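Local structure of rhodopsin (Rubrobacter xylanophilus, 6KFQ) at residues 61-66 with 120-125; 85-90 with 147-152; 102-107 with 139-144. The protein binds retinal and acts as a light-driven proton pump with exceptionally high thermostability. All blocks are in the same frame, centred on the assembly; numbering follows the deposited sequence.

How the interactions relate
All three contacts use the helix spanning residues 124-153 or the loop at its start. Interaction 1 lies at one end of the bundle, where a hairpin loop meets the turn between helices 98-120 and 124-153. Interaction 3 lies further along that same helix pair. Interaction 2 joins helices 70-90 and 124-153 towards the other end. The centres of interactions 1 and 2 are 38 Å apart, on opposite sides of the chain's centre; those of interactions 2 and 3 are 12 Å apart. Along the chain, interaction 3 nests inside 2, while the segments of 1 alternate with both. Interactions 2 and 3 touch through C87 and L104; helices 70-90, 98-120 and 124-153 thus form one packed group.

Interaction 1 of 3, residues 61-66 with 120-125; sequences LPDGRE and ATVNVA. With MPG ([(Z)-octadec-9-enyl] (2R)-2,3-bis(oxidanyl)propanoate), chain B.
V122 lays both its methyl groups against the side chain of D63. The two side chains run alongside each other, pointing opposite ways. V122 CG1 lies 3.6 Å from D63 CB, and V122 CG2 lies 3.7 Å from D63 OD2. V122 CG2 also meets the ring of P62, at 3.9 Å from P62 CD. The valine therefore fits against the type I turn from L61 to G64. Beside it, L61 CD1 lies 4.0 Å from A120 O.

D63 ties the turn to R65. Its CG sits between its own backbone N and carbonyl carbon (chi1 57°), which turns the carboxylate back over the loop. D63 OD1 accepts from R65 N in an Asx turn, and the donor comes from above the carboxylate plane. D63 OD2 takes a salt bridge from R65 NE at 2.9 Å, on the syn side but tilted out of plane. This fixes the guanidinium, whose edge faces the opposite segment. R65 NH2 is 3.1 Å from T121 O, but the angle is too poor for a hydrogen bond; it does bond to G119 O.

On the far side of its segment, T121 CG2 rests 3.9 Å from CXD of the MPG lipid. The contact thus sets the loop between strands 59-60 and 66-67 against the turn from helix 98-120 into helix 124-153. F67 of strand 66-67 packs on both L61 and A120.

Interaction 2 of 3, residues 85-90 with 147-152; sequences DLCLLA and SRLFAE. With SO4 (sulfate ion), chain S.
L149 carries most of this contact, and its two methyl groups go to different partners. L149 CD1 lies 4.0 Å from C87 SG, and it also approaches L86. L149 CD2 lies 3.8 Å from A90 CB. A90 CB also lies 3.6 Å from L149 O, so this alanine packs directly on the other helix's backbone. One turn further on, E152 CB packs 3.6 Å from A90 O. The segment axes pass 9.3 Å apart at their closest, with their N-to-C directions 40° apart.

The next shell is polar and belongs to helix 124-153. E152 bends at chi2 (-87°), which brings its carboxylate back alongside R148. R148 grips it side-on with two nitrogens, both on OE2. R148 NE meets E152 OE2 at 2.9 Å through the anti lone pair, in the guanidinium plane. R148 NH2 gives a second bond to the same oxygen, tilted out of the carboxylate plane. The other carboxylate oxygen, OE1, forms a salt bridge with R155.

The outer edge of the same guanidinium holds a sulfate, probably from the crystallisation liquor. R148 NH1 reaches SO4 O1 at 2.9 Å in an almost straight bond (175°), and R148 NH2 reaches SO4 O3 at 2.8 Å. N97 ND2 and F100 N also bond to the sulfate.

The contact joins the C-terminal end of helix 70-90 to the last turns of helix 124-153. Helix 98-120 flanks it: I101 and L104 touch C87, while F100 touches both L149 and R148.

Interaction 3 of 3, residues 102-107 with 139-144; sequences ASLIAL and IGVLYL. With MPG ([(Z)-octadec-9-enyl] (2R)-2,3-bis(oxidanyl)propanoate), chain C.
L104 and L107 mesh with V141 and L144 in an antiparallel pair of successive transmembrane helices. This is part of the retinal-binding helical bundle of the microbial rhodopsin family. The segment directions differ by 151°, and the axes come within 9.1 Å of each other.

With chi1 at 180°, L104 swings its CG away from the backbone N, and CD1 crosses to the other helix. There L104 CD1 lies 3.8 Å from V141 O and 3.9 Å from L144 CB. The L104 and L144 side chains overlap lengthwise, each heading toward the other's helix. L144 also sends CD1 to 3.9 Å from L107 CD2, and these two leucines cross at about a right angle. V141 divides its methyls between the two leucines of 102-107: CG1 faces L104 CD1, while V141 CG2 lies 4.0 Å from L107 CB. G140 has no side chain, and L107 uses that room: L107 CD2 comes 3.9 Å from G140 C.

The other side of segment 139-144 faces lipid. Y143 CD2 lies 3.5 Å from C5 of the MPG chain, which meets the ring obliquely. Further along the same tail, L142 CD1 is 3.8 Å from C12, and I139 touches it too.

Helix 98-120 thus sits between two neighbours. On one side L104 meets L83, and I105 meets P80, of helix 70-90. Towards helix 124-153, F100 and D108 of the same helix 98-120 touch L144 and V141.

Interaction 1 of 3, residues 61-66 with 120-125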
loop_
_atom_site.group_PDB
_atom_site.type_symbol
_atom_site.label_atom_id
_atom_site.label_comp_id
_atom_site.label_asym_id
_atom_site.label_seq_id
_atom_site.Cartn_x
_atom_site.Cartn_y
_atom_site.Cartn_z
ATOM N N LEU A 61 -9.063 -22.161 7.303
ATOM C CA LEU A 61 -9.268 -22.772 6.002
ATOM C C LEU A 61 -9.495 -24.267 6.160
ATOM O O LEU A 61 -9.277 -24.833 7.233
ATOM C CB LEU A 61 -8.066 -22.478 5.109
ATOM C CG LEU A 61 -7.867 -21.014 4.707
ATOM C CD1 LEU A 61 -6.669 -20.870 3.777
ATOM C CD2 LEU A 61 -9.120 -20.460 4.045
ATOM N N PRO A 62 -9.966 -24.942 5.106
ATOM C CA PRO A 62 -10.154 -26.399 5.206
ATOM C C PRO A 62 -8.884 -27.173 5.538
ATOM O O PRO A 62 -8.987 -28.298 6.039
ATOM C CB PRO A 62 -10.696 -26.779 3.822
ATOM C CG PRO A 62 -11.393 -25.546 3.356
ATOM C CD PRO A 62 -10.584 -24.392 3.884
ATOM N N ASP A 63 -7.695 -26.626 5.279
ATOM C CA ASP A 63 -6.467 -27.298 5.691
ATOM C C ASP A 63 -6.030 -26.929 7.109
ATOM O O ASP A 63 -4.981 -27.398 7.563
ATOM C CB ASP A 63 -5.335 -27.000 4.699
ATOM C CG ASP A 63 -5.071 -25.513 4.531
ATOM O OD1 ASP A 63 -5.594 -24.702 5.324
ATOM O OD2 ASP A 63 -4.341 -25.149 3.584
ATOM N N GLY A 64 -6.799 -26.109 7.818
ATOM C CA GLY A 64 -6.465 -25.744 9.178
ATOM C C GLY A 64 -5.639 -24.482 9.330
ATOM O O GLY A 64 -5.424 -24.033 10.463
ATOM N N ARG A 65 -5.162 -23.896 8.238
ATOM C CA ARG A 65 -4.448 -22.631 8.343
ATOM C C ARG A 65 -5.408 -21.512 8.725
ATOM O O ARG A 65 -6.512 -21.408 8.185
ATOM C CB ARG A 65 -3.756 -22.285 7.024
ATOM C CG ARG A 65 -2.608 -23.204 6.652
ATOM C CD ARG A 65 -1.880 -22.701 5.408
ATOM N NE ARG A 65 -2.695 -22.815 4.201
ATOM C CZ ARG A 65 -3.083 -21.792 3.442
ATOM N NH1 ARG A 65 -2.729 -20.551 3.750
ATOM N NH2 ARG A 65 -3.822 -22.017 2.362
ATOM N N GLU A 66 -4.991 -20.672 9.668
ATOM C CA GLU A 66 -5.725 -19.443 9.926
ATOM C C GLU A 66 -5.318 -18.408 8.888
ATOM O O GLU A 66 -4.130 -18.109 8.726
ATOM C CB GLU A 66 -5.467 -18.919 11.338
ATOM C CG GLU A 66 -6.394 -17.767 11.717
ATOM C CD GLU A 66 -6.152 -17.228 13.114
ATOM O OE1 GLU A 66 -5.284 -17.770 13.828
ATOM O OE2 GLU A 66 -6.835 -16.253 13.495
ATOM N N ALA A 120 -6.060 -18.034 -0.053
ATOM C CA ALA A 120 -7.252 -18.817 0.258
ATOM C C ALA A 120 -7.223 -20.218 -0.334
ATOM O O ALA A 120 -8.061 -21.049 0.038
ATOM C CB ALA A 120 -8.500 -18.082 -0.239
ATOM N N THR A 121 -6.285 -20.511 -1.226
ATOM C CA THR A 121 -6.261 -21.787 -1.930
ATOM C C THR A 121 -5.561 -22.837 -1.077
ATOM O O THR A 121 -4.437 -22.622 -0.609
ATOM C CB THR A 121 -5.565 -21.642 -3.286
ATOM O OG1 THR A 121 -6.311 -20.733 -4.099
ATOM C CG2 THR A 121 -5.477 -22.985 -4.009
ATOM N N VAL A 122 -6.237 -23.967 -0.867
ATOM C CA VAL A 122 -5.654 -25.046 -0.077
ATOM C C VAL A 122 -4.730 -25.903 -0.935
ATOM O O VAL A 122 -3.660 -26.326 -0.482
ATOM C CB VAL A 122 -6.770 -25.882 0.580
ATOM C CG1 VAL A 122 -6.216 -27.170 1.163
ATOM C CG2 VAL A 122 -7.466 -25.071 1.658
ATOM N N ASN A 123 -5.126 -26.163 -2.183
ATOM C CA ASN A 123 -4.300 -26.929 -3.106
ATOM C C ASN A 123 -2.932 -26.275 -3.269
ATOM O O ASN A 123 -2.833 -25.116 -3.688
ATOM C CB ASN A 123 -5.005 -27.041 -4.455
ATOM C CG ASN A 123 -4.283 -27.960 -5.412
ATOM O OD1 ASN A 123 -3.213 -27.625 -5.919
ATOM N ND2 ASN A 123 -4.866 -29.131 -5.664
ATOM N N VAL A 124 -1.874 -27.027 -2.956
ATOM C CA VAL A 124 -0.535 -26.446 -2.909
ATOM C C VAL A 124 -0.057 -26.036 -4.296
ATOM O O VAL A 124 0.667 -25.044 -4.439
ATOM C CB VAL A 124 0.448 -27.425 -2.238
ATOM C CG1 VAL A 124 0.574 -28.715 -3.049
ATOM C CG2 VAL A 124 1.811 -26.777 -2.041
ATOM N N ALA A 125 -0.448 -26.774 -5.338
ATOM C CA ALA A 125 -0.000 -26.435 -6.683
ATOM C C ALA A 125 -0.730 -25.207 -7.210
ATOM O O ALA A 125 -0.138 -24.374 -7.909
ATOM C CB ALA A 125 -0.199 -27.631 -7.616
HETATM C C2 MPG B . -5.094 -21.975 -11.091
HETATM C C3 MPG B . -5.006 -20.770 -12.004
HETATM C C4 MPG B . -3.711 -20.688 -12.778
HETATM C C5 MPG B . -3.699 -21.448 -14.084
HETATM C C6 MPG B . -4.304 -20.697 -15.252
HETATM C C7 MPG B . -3.465 -19.521 -15.739
HETATM C C8 MPG B . -4.019 -18.813 -16.941
HETATM C C9 MPG B . -3.092 -17.772 -17.493
HETATM C C10 MPG B . -3.329 -16.494 -17.682
HETATM C C11 MPG B . -2.312 -15.522 -18.200
HETATM C C12 MPG B . -2.733 -14.772 -19.431
HETATM C C13 MPG B . -3.511 -13.492 -19.170
HETATM C C14 MPG B . -3.794 -12.687 -20.417
HETATM C C15 MPG B . -4.377 -11.311 -20.174
HETATM C C16 MPG B . -4.590 -10.509 -21.439
HETATM C C17 MPG B . -5.140 -9.117 -21.271
HETATM C C18 MPG B . -5.367 -8.392 -22.579
HETATM O O1 MPG B . -6.162 -22.988 -9.177
HETATM C C1 MPG B . -6.254 -21.907 -10.134
HETATM C CXD MPG B . -6.960 -24.271 -7.343
HETATM O O2 MPG B . -5.780 -24.992 -7.651
HETATM C C21 MPG B . -8.194 -25.151 -7.455
HETATM O O3 MPG B . -8.073 -26.258 -6.574
HETATM O O4 MPG B . -7.954 -22.219 -8.053
HETATM C CX3 MPG B . -7.093 -23.040 -8.228
#

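Interaction 2 of 3, residues 85-90 with 147-152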
loop_
_atom_site.group_PDB
_atom_site.type_symbol
_atom_site.label_atom_id
_atom_site.label_comp_id
_atom_site.label_asym_id
_atom_site.label_seq_id
_atom_site.Cartn_x
_atom_site.Cartn_y
_atom_site.Cartn_z
ATOM N N ASP A 85 -1.424 8.487 -5.329
ATOM C CA ASP A 85 -0.572 9.531 -4.759
ATOM C C ASP A 85 0.702 9.714 -5.583
ATOM O O ASP A 85 1.115 10.845 -5.866
ATOM C CB ASP A 85 -0.203 9.192 -3.315
ATOM C CG ASP A 85 -1.159 9.789 -2.298
ATOM O OD1 ASP A 85 -1.937 10.700 -2.645
ATOM O OD2 ASP A 85 -1.118 9.337 -1.134
ATOM N N LEU A 86 1.340 8.610 -5.976
ATOM C CA LEU A 86 2.583 8.725 -6.723
ATOM C C LEU A 86 2.332 9.284 -8.115
ATOM O O LEU A 86 3.119 10.097 -8.611
ATOM C CB LEU A 86 3.284 7.365 -6.811
ATOM C CG LEU A 86 3.869 6.770 -5.532
ATOM C CD1 LEU A 86 4.450 5.375 -5.795
ATOM C CD2 LEU A 86 4.915 7.688 -4.919
ATOM N N CYS A 87 1.234 8.868 -8.756
ATOM C CA CYS A 87 0.891 9.408 -10.072
ATOM C C CYS A 87 0.636 10.912 -10.010
ATOM O O CYS A 87 1.067 11.658 -10.898
ATOM C CB CYS A 87 -0.337 8.695 -10.632
ATOM S SG CYS A 87 -0.055 6.979 -11.143
ATOM N N LEU A 88 -0.093 11.372 -8.990
ATOM C CA LEU A 88 -0.428 12.790 -8.905
ATOM C C LEU A 88 0.799 13.645 -8.599
ATOM O O LEU A 88 0.856 14.806 -9.015
ATOM C CB LEU A 88 -1.517 13.001 -7.855
ATOM C CG LEU A 88 -2.807 12.231 -8.134
ATOM C CD1 LEU A 88 -3.788 12.382 -6.980
ATOM C CD2 LEU A 88 -3.435 12.701 -9.434
ATOM N N LEU A 89 1.780 13.100 -7.876
ATOM C CA LEU A 89 3.061 13.786 -7.725
ATOM C C LEU A 89 3.785 13.914 -9.060
ATOM O O LEU A 89 4.245 15.003 -9.424
ATOM C CB LEU A 89 3.957 13.045 -6.738
ATOM C CG LEU A 89 3.649 13.132 -5.247
ATOM C CD1 LEU A 89 4.689 12.316 -4.489
ATOM C CD2 LEU A 89 3.641 14.582 -4.763
ATOM N N ALA A 90 3.901 12.802 -9.801
ATOM C CA ALA A 90 4.789 12.723 -10.963
ATOM C C ALA A 90 4.199 13.371 -12.212
ATOM O O ALA A 90 4.936 13.968 -13.006
ATOM C CB ALA A 90 5.131 11.258 -11.269
ATOM N N SER A 147 9.822 2.916 -15.185
ATOM C CA SER A 147 10.064 3.331 -16.563
ATOM C C SER A 147 9.313 4.603 -16.938
ATOM O O SER A 147 9.772 5.351 -17.805
ATOM C CB SER A 147 9.674 2.206 -17.524
ATOM O OG SER A 147 8.276 1.978 -17.475
ATOM N N ARG A 148 8.164 4.862 -16.320
ATOM C CA ARG A 148 7.336 6.007 -16.687
ATOM C C ARG A 148 7.352 7.121 -15.652
ATOM O O ARG A 148 7.628 8.275 -15.990
ATOM C CB ARG A 148 5.893 5.550 -16.922
ATOM C CG ARG A 148 4.926 6.667 -17.263
ATOM C CD ARG A 148 5.211 7.258 -18.634
ATOM N NE ARG A 148 4.278 8.332 -18.937
ATOM C CZ ARG A 148 3.126 8.160 -19.570
ATOM N NH1 ARG A 148 2.772 6.952 -19.990
ATOM N NH2 ARG A 148 2.335 9.199 -19.793
ATOM N N LEU A 149 7.060 6.813 -14.387
ATOM C CA LEU A 149 6.840 7.895 -13.427
ATOM C C LEU A 149 8.134 8.580 -13.014
ATOM O O LEU A 149 8.123 9.788 -12.747
ATOM C CB LEU A 149 6.090 7.380 -12.202
ATOM C CG LEU A 149 4.618 7.042 -12.435
ATOM C CD1 LEU A 149 3.935 6.694 -11.122
ATOM C CD2 LEU A 149 3.913 8.191 -13.137
ATOM N N PHE A 150 9.255 7.851 -12.938
ATOM C CA PHE A 150 10.516 8.522 -12.625
ATOM C C PHE A 150 10.868 9.533 -13.704
ATOM O O PHE A 150 11.385 10.618 -13.409
ATOM C CB PHE A 150 11.645 7.505 -12.456
ATOM C CG PHE A 150 11.780 6.971 -11.053
ATOM C CD1 PHE A 150 11.045 5.870 -10.647
ATOM C CD2 PHE A 150 12.640 7.576 -10.141
ATOM C CE1 PHE A 150 11.159 5.370 -9.355
ATOM C CE2 PHE A 150 12.764 7.082 -8.846
ATOM C CZ PHE A 150 12.023 5.975 -8.454
ATOM N N ALA A 151 10.594 9.196 -14.963
ATOM C CA ALA A 151 10.860 10.137 -16.042
ATOM C C ALA A 151 9.914 11.328 -15.977
ATOM O O ALA A 151 10.337 12.474 -16.168
ATOM C CB ALA A 151 10.749 9.428 -17.393
ATOM N N GLU A 152 8.631 11.076 -15.713
ATOM C CA GLU A 152 7.673 12.168 -15.591
ATOM C C GLU A 152 8.049 13.107 -14.454
ATOM O O GLU A 152 8.030 14.332 -14.618
ATOM C CB GLU A 152 6.273 11.605 -15.374
ATOM C CG GLU A 152 5.738 10.826 -16.575
ATOM C CD GLU A 152 5.044 11.722 -17.576
ATOM O OE1 GLU A 152 5.002 12.952 -17.347
ATOM O OE2 GLU A 152 4.531 11.192 -18.588
HETATM S S SO4 S . -0.853 7.720 -21.289
HETATM O O1 SO4 S . 0.189 6.700 -21.293
HETATM O O2 SO4 S . -1.942 7.359 -20.390
HETATM O O3 SO4 S . -0.258 8.984 -20.859
HETATM O O4 SO4 S . -1.405 7.893 -22.632
#

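Interaction 3 of 3, residues 102-107 with 139-144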
loop_
_atom_site.group_PDB
_atom_site.type_symbol
_atom_site.label_atom_id
_atom_site.label_comp_id
_atom_site.label_asym_id
_atom_site.label_seq_id
_atom_site.Cartn_x
_atom_site.Cartn_y
_atom_site.Cartn_z
ATOM N N ALA A 102 -4.938 3.848 -15.354
ATOM C CA ALA A 102 -5.807 2.677 -15.286
ATOM C C ALA A 102 -5.004 1.391 -15.442
ATOM O O ALA A 102 -5.297 0.383 -14.785
ATOM C CB ALA A 102 -6.898 2.765 -16.356
ATOM N N SER A 103 -3.990 1.404 -16.311
ATOM C CA SER A 103 -3.138 0.229 -16.480
ATOM C C SER A 103 -2.393 -0.095 -15.198
ATOM O O SER A 103 -2.333 -1.256 -14.775
ATOM C CB SER A 103 -2.138 0.453 -17.612
ATOM O OG SER A 103 -2.807 0.570 -18.850
ATOM N N LEU A 104 -1.773 0.916 -14.590
ATOM C CA LEU A 104 -1.052 0.702 -13.344
ATOM C C LEU A 104 -1.983 0.184 -12.261
ATOM O O LEU A 104 -1.651 -0.763 -11.536
ATOM C CB LEU A 104 -0.384 2.009 -12.902
ATOM C CG LEU A 104 0.415 1.983 -11.598
ATOM C CD1 LEU A 104 1.639 1.073 -11.728
ATOM C CD2 LEU A 104 0.829 3.388 -11.217
ATOM N N ILE A 105 -3.159 0.799 -12.126
ATOM C CA ILE A 105 -4.060 0.391 -11.050
ATOM C C ILE A 105 -4.593 -1.014 -11.313
ATOM O O ILE A 105 -4.649 -1.852 -10.407
ATOM C CB ILE A 105 -5.203 1.416 -10.881
ATOM C CG1 ILE A 105 -4.677 2.784 -10.418
ATOM C CG2 ILE A 105 -6.297 0.869 -9.956
ATOM C CD1 ILE A 105 -3.729 2.736 -9.253
ATOM N N ALA A 106 -4.960 -1.307 -12.560
ATOM C CA ALA A 106 -5.483 -2.632 -12.879
ATOM C C ALA A 106 -4.456 -3.716 -12.563
ATOM O O ALA A 106 -4.787 -4.745 -11.963
ATOM C CB ALA A 106 -5.907 -2.686 -14.346
ATOM N N LEU A 107 -3.199 -3.493 -12.949
ATOM C CA LEU A 107 -2.138 -4.435 -12.608
ATOM C C LEU A 107 -2.055 -4.642 -11.103
ATOM O O LEU A 107 -1.936 -5.775 -10.623
ATOM C CB LEU A 107 -0.804 -3.912 -13.135
ATOM C CG LEU A 107 0.028 -4.693 -14.149
ATOM C CD1 LEU A 107 -0.811 -5.613 -14.984
ATOM C CD2 LEU A 107 0.775 -3.707 -15.025
ATOM N N ILE A 139 5.614 -7.220 -10.805
ATOM C CA ILE A 139 6.712 -6.745 -11.634
ATOM C C ILE A 139 6.205 -5.725 -12.647
ATOM O O ILE A 139 6.874 -4.723 -12.924
ATOM C CB ILE A 139 7.416 -7.937 -12.294
ATOM C CG1 ILE A 139 7.988 -8.841 -11.204
ATOM C CG2 ILE A 139 8.492 -7.458 -13.281
ATOM C CD1 ILE A 139 8.468 -10.164 -11.729
ATOM N N GLY A 140 4.995 -5.936 -13.174
ATOM C CA GLY A 140 4.376 -4.915 -14.009
ATOM C C GLY A 140 4.251 -3.574 -13.300
ATOM O O GLY A 140 4.580 -2.531 -13.867
ATOM N N VAL A 141 3.760 -3.585 -12.059
ATOM C CA VAL A 141 3.628 -2.344 -11.283
ATOM C C VAL A 141 4.976 -1.651 -11.145
ATOM O O VAL A 141 5.105 -0.450 -11.404
ATOM C CB VAL A 141 3.016 -2.631 -9.900
ATOM C CG1 VAL A 141 3.100 -1.370 -8.990
ATOM C CG2 VAL A 141 1.595 -3.144 -10.043
ATOM N N LEU A 142 5.988 -2.387 -10.677
ATOM C CA LEU A 142 7.304 -1.785 -10.477
ATOM C C LEU A 142 7.835 -1.209 -11.777
ATOM O O LEU A 142 8.406 -0.111 -11.800
ATOM C CB LEU A 142 8.275 -2.828 -9.931
ATOM C CG LEU A 142 7.913 -3.493 -8.613
ATOM C CD1 LEU A 142 8.887 -4.626 -8.347
ATOM C CD2 LEU A 142 7.946 -2.471 -7.467
ATOM N N TYR A 143 7.624 -1.936 -12.874
ATOM C CA TYR A 143 8.120 -1.510 -14.175
ATOM C C TYR A 143 7.457 -0.219 -14.634
ATOM O O TYR A 143 8.126 0.679 -15.159
ATOM C CB TYR A 143 7.873 -2.616 -15.203
ATOM C CG TYR A 143 8.432 -2.318 -16.567
ATOM C CD1 TYR A 143 7.677 -1.650 -17.528
ATOM C CD2 TYR A 143 9.718 -2.704 -16.898
ATOM C CE1 TYR A 143 8.200 -1.373 -18.786
ATOM C CE2 TYR A 143 10.243 -2.433 -18.143
ATOM C CZ TYR A 143 9.486 -1.763 -19.078
ATOM O OH TYR A 143 10.025 -1.512 -20.321
ATOM N N LEU A 144 6.131 -0.125 -14.500
ATOM C CA LEU A 144 5.472 1.113 -14.898
ATOM C C LEU A 144 5.934 2.257 -14.014
ATOM O O LEU A 144 6.162 3.377 -14.490
ATOM C CB LEU A 144 3.954 0.954 -14.830
ATOM C CG LEU A 144 3.414 0.037 -15.936
ATOM C CD1 LEU A 144 1.900 -0.043 -15.872
ATOM C CD2 LEU A 144 3.857 0.533 -17.285
HETATM C C2 MPG C . 13.214 0.567 -16.920
HETATM C C3 MPG C . 13.225 -0.910 -16.593
HETATM C C4 MPG C . 12.750 -1.212 -15.191
HETATM C C5 MPG C . 12.601 -2.685 -14.875
HETATM C C6 MPG C . 11.838 -2.958 -13.597
HETATM C C7 MPG C . 11.512 -4.425 -13.346
HETATM C C8 MPG C . 12.669 -5.251 -12.875
HETATM C C9 MPG C . 12.341 -6.709 -12.789
HETATM C C10 MPG C . 12.288 -7.463 -11.724
HETATM C C11 MPG C . 12.454 -7.057 -10.293
HETATM C C12 MPG C . 11.230 -7.336 -9.475
HETATM C C13 MPG C . 11.504 -7.844 -8.070
HETATM C C14 MPG C . 10.310 -8.506 -7.432
HETATM C C15 MPG C . 10.644 -9.419 -6.281
HETATM C C16 MPG C . 9.555 -10.407 -5.948
HETATM C C17 MPG C . 9.923 -11.415 -4.891
HETATM C C18 MPG C . 8.884 -12.492 -4.686
#